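NADP-dependent glyceraldehyde-3-phosphate dehydrogenase (Bacillus halodurans, PDB 3PRL) probably catalyses the NADP-dependent, non-phosphorylating oxidation of glyceraldehyde 3-phosphate, as a member of the aldehyde dehydrogenase family. Local coordinates at residues D[41-46]-D[214-219]; D[53-58]-D[182-187]. All coordinates share one frame; numbering follows the deposited sequence.

Contact 1 of 2, residues D[41-46]-D[214-219]; sequences GSIPAL and VVTGRG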
ATOM      1  N   GLY D  41      45.791   8.192  14.106  1.00 38.12           N
ATOM      2  CA  GLY D  41      45.811   6.823  14.557  1.00 38.82           C
ATOM      3  C   GLY D  41      46.027   5.926  13.360  1.00 38.98           C
ATOM      4  O   GLY D  41      46.535   6.367  12.322  1.00 39.09           O
ATOM      5  N   SER D  42      45.639   4.668  13.508  1.00 39.00           N
ATOM      6  CA  SER D  42      45.826   3.670  12.470  1.00 39.18           C
ATOM      7  C   SER D  42      44.663   2.677  12.438  1.00 38.70           C
ATOM      8  O   SER D  42      43.883   2.572  13.396  1.00 38.38           O
ATOM      9  CB  SER D  42      47.148   2.934  12.688  1.00 39.88           C
ATOM     10  OG  SER D  42      47.199   2.400  13.993  1.00 42.96           O
ATOM     11  N   ILE D  43      44.547   1.961  11.323  1.00 38.67           N
ATOM     12  CA  ILE D  43      43.610   0.842  11.201  1.00 38.39           C
ATOM     13  C   ILE D  43      44.376  -0.415  10.796  1.00 38.94           C
ATOM     14  O   ILE D  43      45.450  -0.312  10.195  1.00 39.18           O
ATOM     15  CB  ILE D  43      42.463   1.127  10.194  1.00 37.39           C
ATOM     16  CG1 ILE D  43      43.018   1.341   8.780  1.00 36.97           C
ATOM     17  CG2 ILE D  43      41.622   2.307  10.673  1.00 36.75           C
ATOM     18  CD1 ILE D  43      41.973   1.328   7.709  1.00 36.47           C
ATOM     19  N   PRO D  44      43.841  -1.605  11.132  1.00 38.99           N
ATOM     20  CA  PRO D  44      44.525  -2.829  10.715  1.00 39.49           C
ATOM     21  C   PRO D  44      44.333  -3.084   9.220  1.00 39.60           C
ATOM     22  O   PRO D  44      43.219  -2.935   8.701  1.00 38.81           O
ATOM     23  CB  PRO D  44      43.825  -3.922  11.534  1.00 39.63           C
ATOM     24  CG  PRO D  44      42.979  -3.195  12.561  1.00 36.68           C
ATOM     25  CD  PRO D  44      42.638  -1.898  11.929  1.00 38.76           C
ATOM     26  N   ALA D  45      45.413  -3.445   8.531  1.00 40.36           N
ATOM     27  CA  ALA D  45      45.332  -3.896   7.143  1.00 40.22           C
ATOM     28  C   ALA D  45      45.138  -5.407   7.132  1.00 40.51           C
ATOM     29  O   ALA D  45      46.048  -6.155   7.480  1.00 41.00           O
ATOM     30  CB  ALA D  45      46.584  -3.504   6.374  1.00 40.99           C
ATOM     31  N   LEU D  46      43.943  -5.846   6.741  1.00 40.12           N
ATOM     32  CA  LEU D  46      43.550  -7.254   6.872  1.00 40.66           C
ATOM     33  C   LEU D  46      43.946  -8.093   5.671  1.00 41.59           C
ATOM     34  O   LEU D  46      44.169  -7.566   4.574  1.00 41.03           O
ATOM     35  CB  LEU D  46      42.039  -7.400   7.128  1.00 39.37           C
ATOM     36  CG  LEU D  46      41.471  -7.127   8.531  1.00 41.98           C
ATOM     37  CD1 LEU D  46      39.970  -7.453   8.583  1.00 38.74           C
ATOM     38  CD2 LEU D  46      42.219  -7.907   9.623  1.00 40.23           C
ATOM     39  N   VAL D 214      33.591  -5.646  10.926  1.00 27.95           N
ATOM     40  CA  VAL D 214      34.299  -4.547  10.250  1.00 28.00           C
ATOM     41  C   VAL D 214      35.519  -5.096   9.530  1.00 27.86           C
ATOM     42  O   VAL D 214      36.360  -5.754  10.132  1.00 27.39           O
ATOM     43  CB  VAL D 214      34.747  -3.419  11.218  1.00 28.70           C
ATOM     44  CG1 VAL D 214      35.338  -2.231  10.433  1.00 28.27           C
ATOM     45  CG2 VAL D 214      33.590  -2.969  12.105  1.00 28.37           C
ATOM     46  N   VAL D 215      35.587  -4.863   8.225  1.00 28.84           N
ATOM     47  CA  VAL D 215      36.751  -5.274   7.465  1.00 30.41           C
ATOM     48  C   VAL D 215      37.488  -4.031   7.030  1.00 32.13           C
ATOM     49  O   VAL D 215      36.917  -3.161   6.403  1.00 31.90           O
ATOM     50  CB  VAL D 215      36.404  -6.202   6.265  1.00 30.21           C
ATOM     51  CG1 VAL D 215      35.980  -7.588   6.778  1.00 30.92           C
ATOM     52  CG2 VAL D 215      35.314  -5.591   5.361  1.00 29.86           C
ATOM     53  N   THR D 216      38.759  -3.935   7.411  1.00 34.47           N
ATOM     54  CA  THR D 216      39.602  -2.854   6.954  1.00 35.94           C
ATOM     55  C   THR D 216      40.840  -3.427   6.282  1.00 38.42           C
ATOM     56  O   THR D 216      41.292  -4.525   6.598  1.00 38.92           O
ATOM     57  CB  THR D 216      40.004  -1.885   8.098  1.00 36.10           C
ATOM     58  OG1 THR D 216      40.616  -2.624   9.160  1.00 32.18           O
ATOM     59  CG2 THR D 216      38.782  -1.129   8.628  1.00 31.04           C
ATOM     60  N   GLY D 217      41.386  -2.671   5.348  1.00 40.26           N
ATOM     61  CA  GLY D 217      42.496  -3.148   4.565  1.00 43.09           C
ATOM     62  C   GLY D 217      42.716  -2.193   3.432  1.00 45.01           C
ATOM     63  O   GLY D 217      41.841  -1.386   3.107  1.00 44.58           O
ATOM     64  N   ARG D 218      43.893  -2.297   2.830  1.00 47.60           N
ATOM     65  CA  ARG D 218      44.329  -1.381   1.787  1.00 49.26           C
ATOM     66  C   ARG D 218      43.210  -1.020   0.791  1.00 49.22           C
ATOM     67  O   ARG D 218      42.696   0.105   0.808  1.00 48.95           O
ATOM     68  CB  ARG D 218      45.583  -1.943   1.105  1.00 50.46           C
ATOM     69  CG  ARG D 218      46.648  -2.406   2.117  1.00 53.26           C
ATOM     70  CD  ARG D 218      48.043  -1.919   1.742  1.00 51.95           C
ATOM     71  NE  ARG D 218      48.080  -0.467   1.552  1.00 53.66           N
ATOM     72  CZ  ARG D 218      48.774   0.387   2.300  1.00 52.12           C
ATOM     73  NH1 ARG D 218      48.726   1.687   2.031  1.00 53.80           N
ATOM     74  NH2 ARG D 218      49.529  -0.050   3.306  1.00 54.58           N
ATOM     75  N   GLY D 219      42.804  -1.978  -0.038  1.00 49.52           N
ATOM     76  CA  GLY D 219      41.787  -1.720  -1.049  1.00 49.52           C
ATOM     77  C   GLY D 219      42.076  -2.471  -2.331  1.00 50.38           C
ATOM     78  O   GLY D 219      41.508  -2.168  -3.384  1.00 50.43           O
TER

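Contact 2 of 2, residues D[53-58]-D[182-187]; sequences DAIQGA and TVVFKP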
ATOM      1  N   ASP D  53      37.023 -15.118   7.209  1.00 37.46           N
ATOM      2  CA  ASP D  53      36.597 -15.348   8.582  1.00 37.39           C
ATOM      3  C   ASP D  53      35.455 -14.448   9.009  1.00 36.34           C
ATOM      4  O   ASP D  53      34.524 -14.903   9.658  1.00 36.81           O
ATOM      5  CB  ASP D  53      37.777 -15.240   9.545  1.00 37.92           C
ATOM      6  CG  ASP D  53      38.557 -16.546   9.657  1.00 40.44           C
ATOM      7  OD1 ASP D  53      38.259 -17.489   8.893  1.00 38.93           O
ATOM      8  OD2 ASP D  53      39.461 -16.630  10.516  1.00 39.66           O
ATOM      9  N   ALA D  54      35.529 -13.180   8.627  1.00 35.54           N
ATOM     10  CA  ALA D  54      34.457 -12.226   8.873  1.00 35.06           C
ATOM     11  C   ALA D  54      33.187 -12.613   8.120  1.00 34.46           C
ATOM     12  O   ALA D  54      32.096 -12.551   8.680  1.00 34.61           O
ATOM     13  CB  ALA D  54      34.895 -10.832   8.479  1.00 34.94           C
ATOM     14  N   ILE D  55      33.333 -13.020   6.861  1.00 34.02           N
ATOM     15  CA  ILE D  55      32.176 -13.431   6.055  1.00 34.24           C
ATOM     16  C   ILE D  55      31.468 -14.671   6.614  1.00 35.33           C
ATOM     17  O   ILE D  55      30.239 -14.781   6.523  1.00 35.18           O
ATOM     18  CB  ILE D  55      32.537 -13.611   4.557  1.00 33.97           C
ATOM     19  CG1 ILE D  55      32.843 -12.241   3.945  1.00 32.69           C
ATOM     20  CG2 ILE D  55      31.393 -14.273   3.783  1.00 32.81           C
ATOM     21  CD1 ILE D  55      33.257 -12.272   2.488  1.00 33.40           C
ATOM     22  N   GLN D  56      32.235 -15.594   7.198  1.00 36.76           N
ATOM     23  CA  GLN D  56      31.650 -16.803   7.771  1.00 37.77           C
ATOM     24  C   GLN D  56      30.937 -16.531   9.074  1.00 37.74           C
ATOM     25  O   GLN D  56      29.858 -17.082   9.317  1.00 37.94           O
ATOM     26  CB  GLN D  56      32.682 -17.921   7.959  1.00 39.77           C
ATOM     27  CG  GLN D  56      32.691 -18.953   6.839  1.00 44.09           C
ATOM     28  CD  GLN D  56      31.299 -19.285   6.322  1.00 39.56           C
ATOM     29  OE1 GLN D  56      30.873 -18.763   5.286  1.00 42.90           O
ATOM     30  NE2 GLN D  56      30.576 -20.148   7.048  1.00 43.92           N
ATOM     31  N   GLY D  57      31.542 -15.690   9.912  1.00 37.71           N
ATOM     32  CA  GLY D  57      30.945 -15.317  11.185  1.00 37.16           C
ATOM     33  C   GLY D  57      29.590 -14.663  10.973  1.00 35.80           C
ATOM     34  O   GLY D  57      28.656 -14.887  11.741  1.00 35.75           O
ATOM     35  N   ALA D  58      29.496 -13.854   9.923  1.00 34.61           N
ATOM     36  CA  ALA D  58      28.273 -13.141   9.600  1.00 33.31           C
ATOM     37  C   ALA D  58      27.173 -14.092   9.130  1.00 33.02           C
ATOM     38  O   ALA D  58      26.019 -13.906   9.484  1.00 32.53           O
ATOM     39  CB  ALA D  58      28.540 -12.058   8.573  1.00 32.69           C
ATOM     40  N   THR D 182      22.876  -9.870   8.010  1.00 23.35           N
ATOM     41  CA  THR D 182      24.078  -9.479   8.745  1.00 23.56           C
ATOM     42  C   THR D 182      24.974  -8.621   7.839  1.00 23.52           C
ATOM     43  O   THR D 182      24.725  -8.514   6.634  1.00 23.19           O
ATOM     44  CB  THR D 182      24.808 -10.687   9.372  1.00 24.00           C
ATOM     45  OG1 THR D 182      25.156 -11.635   8.354  1.00 23.09           O
ATOM     46  CG2 THR D 182      23.904 -11.358  10.396  1.00 23.27           C
ATOM     47  N   VAL D 183      25.983  -7.978   8.425  1.00 23.64           N
ATOM     48  CA  VAL D 183      26.793  -7.026   7.680  1.00 22.68           C
ATOM     49  C   VAL D 183      28.291  -7.296   7.749  1.00 23.39           C
ATOM     50  O   VAL D 183      28.879  -7.517   8.823  1.00 24.86           O
ATOM     51  CB  VAL D 183      26.481  -5.552   8.055  1.00 22.09           C
ATOM     52  CG1 VAL D 183      27.434  -4.614   7.362  1.00 19.32           C
ATOM     53  CG2 VAL D 183      25.050  -5.170   7.686  1.00 18.75           C
ATOM     54  N   VAL D 184      28.902  -7.290   6.572  1.00 22.79           N
ATOM     55  CA  VAL D 184      30.333  -7.060   6.461  1.00 22.67           C
ATOM     56  C   VAL D 184      30.507  -5.597   6.061  1.00 21.88           C
ATOM     57  O   VAL D 184      30.050  -5.183   4.992  1.00 21.22           O
ATOM     58  CB  VAL D 184      30.988  -8.036   5.471  1.00 22.49           C
ATOM     59  CG1 VAL D 184      32.455  -7.704   5.284  1.00 22.01           C
ATOM     60  CG2 VAL D 184      30.853  -9.433   6.003  1.00 22.04           C
ATOM     61  N   PHE D 185      31.097  -4.815   6.967  1.00 21.57           N
ATOM     62  CA  PHE D 185      31.282  -3.371   6.806  1.00 21.43           C
ATOM     63  C   PHE D 185      32.719  -3.013   6.405  1.00 23.16           C
ATOM     64  O   PHE D 185      33.668  -3.276   7.157  1.00 23.73           O
ATOM     65  CB  PHE D 185      30.919  -2.638   8.104  1.00 20.43           C
ATOM     66  CG  PHE D 185      31.131  -1.119   8.054  1.00 19.07           C
ATOM     67  CD1 PHE D 185      30.818  -0.383   6.901  1.00 19.74           C
ATOM     68  CD2 PHE D 185      31.622  -0.429   9.169  1.00 20.58           C
ATOM     69  CE1 PHE D 185      31.011   0.992   6.833  1.00 18.51           C
ATOM     70  CE2 PHE D 185      31.802   0.963   9.122  1.00 19.37           C
ATOM     71  CZ  PHE D 185      31.497   1.677   7.952  1.00 20.00           C
ATOM     72  N   LYS D 186      32.864  -2.409   5.229  1.00 23.98           N
ATOM     73  CA  LYS D 186      34.169  -1.873   4.774  1.00 25.23           C
ATOM     74  C   LYS D 186      34.130  -0.358   4.589  1.00 23.75           C
ATOM     75  O   LYS D 186      33.662   0.111   3.553  1.00 22.36           O
ATOM     76  CB  LYS D 186      34.635  -2.562   3.473  1.00 26.58           C
ATOM     77  CG  LYS D 186      36.010  -2.065   2.898  1.00 30.02           C
ATOM     78  CD  LYS D 186      37.053  -1.798   3.999  1.00 27.90           C
ATOM     79  CE  LYS D 186      38.089  -0.747   3.606  1.00 30.88           C
ATOM     80  NZ  LYS D 186      38.591   0.005   4.810  1.00 28.66           N
ATOM     81  N   PRO D 187      34.635   0.418   5.585  1.00 23.67           N
ATOM     82  CA  PRO D 187      34.663   1.883   5.416  1.00 23.73           C
ATOM     83  C   PRO D 187      35.690   2.319   4.386  1.00 24.68           C
ATOM     84  O   PRO D 187      36.619   1.584   4.124  1.00 25.85           O
ATOM     85  CB  PRO D 187      35.105   2.397   6.799  1.00 23.51           C
ATOM     86  CG  PRO D 187      35.760   1.247   7.459  1.00 25.75           C
ATOM     87  CD  PRO D 187      35.108   0.009   6.922  1.00 23.76           C
TER

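Contact 1 of 2, residues D[41-46]-D[214-219]
Thr216 meets Ile43 and Pro44, at the end of strand 39-44, and Leu46 just beyond it. Its OG1 donates a hydrogen bond to Pro44 O at 2.7 Å, lying in the plane of that carbonyl with a C=O...OG1 angle of 145°. Chi1 of 55° sets OG1 between the backbone N and the carbonyl carbon of Thr216, the rotamer that turns the hydroxyl to Pro44 and leaves CG2 beside the backbone N. Threonine suits the place because it also offers carbon to an apolar neighbour: Ile43 CD1 lies 3.8 Å from Thr216 CB and also near its methyl CG2. Proline can serve here because the bond uses its carbonyl; its ring CD lies 3.5 Å from Thr216 OG1.

Leu46 takes the carbonyl of Thr216. Its N, somewhat out of the carbonyl plane, donates to Thr216 O at 3.0 Å with a bent N-H...O angle of 140°, and its CB and CG lie alongside the same oxygen. Thr216 N is buried here without a hydrogen-bond partner in the model. Leu46 CD1 packs 4.4 Å from Val215 CG1. Replacing Thr216 by alanine removes both OG1 and CG2, which is likely to leave Pro44 O without its hydroxyl partner and a gap beside Ile43 CD1. Gly217 follows, its CA 3.9 Å from Ala45 CA, where a side chain would press on Leu46 N.

The contact joins the sheet containing strand 39-44 to the loop that leaves parallel strand 212-214 for the NADP-binding Gly219, as expected of the Rossmann-like cofactor domain of aldehyde dehydrogenases.

Contact 2 of 2, residues D[53-58]-D[182-187]
Thr182 and Val184 turn one face of a strand towards Ala58 and Ile55 of helix 48-65, the layered alpha/beta packing of a Rossmann-like domain. Helix segment 53-58 and strand 182-186 run nearly antiparallel, 159° apart, with their axes 8.3 Å from each other at closest approach.

At the start of the strand, Thr182 OG1 donates to Ala58 O at 2.7 Å. The hydroxyl comes from above the carbonyl plane, 61° out of it, at a C=O...OG1 angle of 108°, so the bond is made away from the lone-pair directions of the oxygen. Ala58 CB lies 3.4 Å from Thr182 OG1; the small methyl lets the helix come close enough for the bond, and threonine combines a beta-branched strand residue with a donor for Ala58 O.

Val183 points the opposite way, into helix 167-178, which covers the sheet's other face. Val184 returns to the first face. Its CG1 is anti to the backbone N and its CG2 beside it, and CG2 is the branch that meets the helix: it touches Ile55 CG1 at 4.0 Å, the two side chains crossing at about a right angle, and Ala58 CB at 4.3 Å. Valine thus packs one methyl against both helix residues while remaining well suited to a strand, and Val155 and Leu157 of strand 144-159 pack beside it.

Phe185 again faces the far side, against helices 167-178 and 192-204. Lys186, an NADP-binding residue, follows it, and next comes Pro187, whose CD sits 3.9 Å above the centre of the Phe185 ring.

Overall arrangement
Contacts 1 and 2 join strand 39-44 and helix 48-65, consecutive in the chain, to the loop after strand 212-214 and to the adjacent strand 182-186 of the cofactor-binding sheet, and their centres lie about 13 Å apart. Contact 2 is nested in the chain loop that contact 1 closes. Val215 connects them: its N is a probable hydrogen-bond donor to Phe185 O at 2.7 Å, continuing the parallel pairing of strands 182-186 and 212-214, and its CG2 packs 3.6 Å from Val184 CG1. Each contact includes an NADP-binding residue, Gly219 in 214-219 and Lys186 in 182-187; the side chains of Val215 and Lys186 are about 4 Å apart. No NADP is bound to this chain.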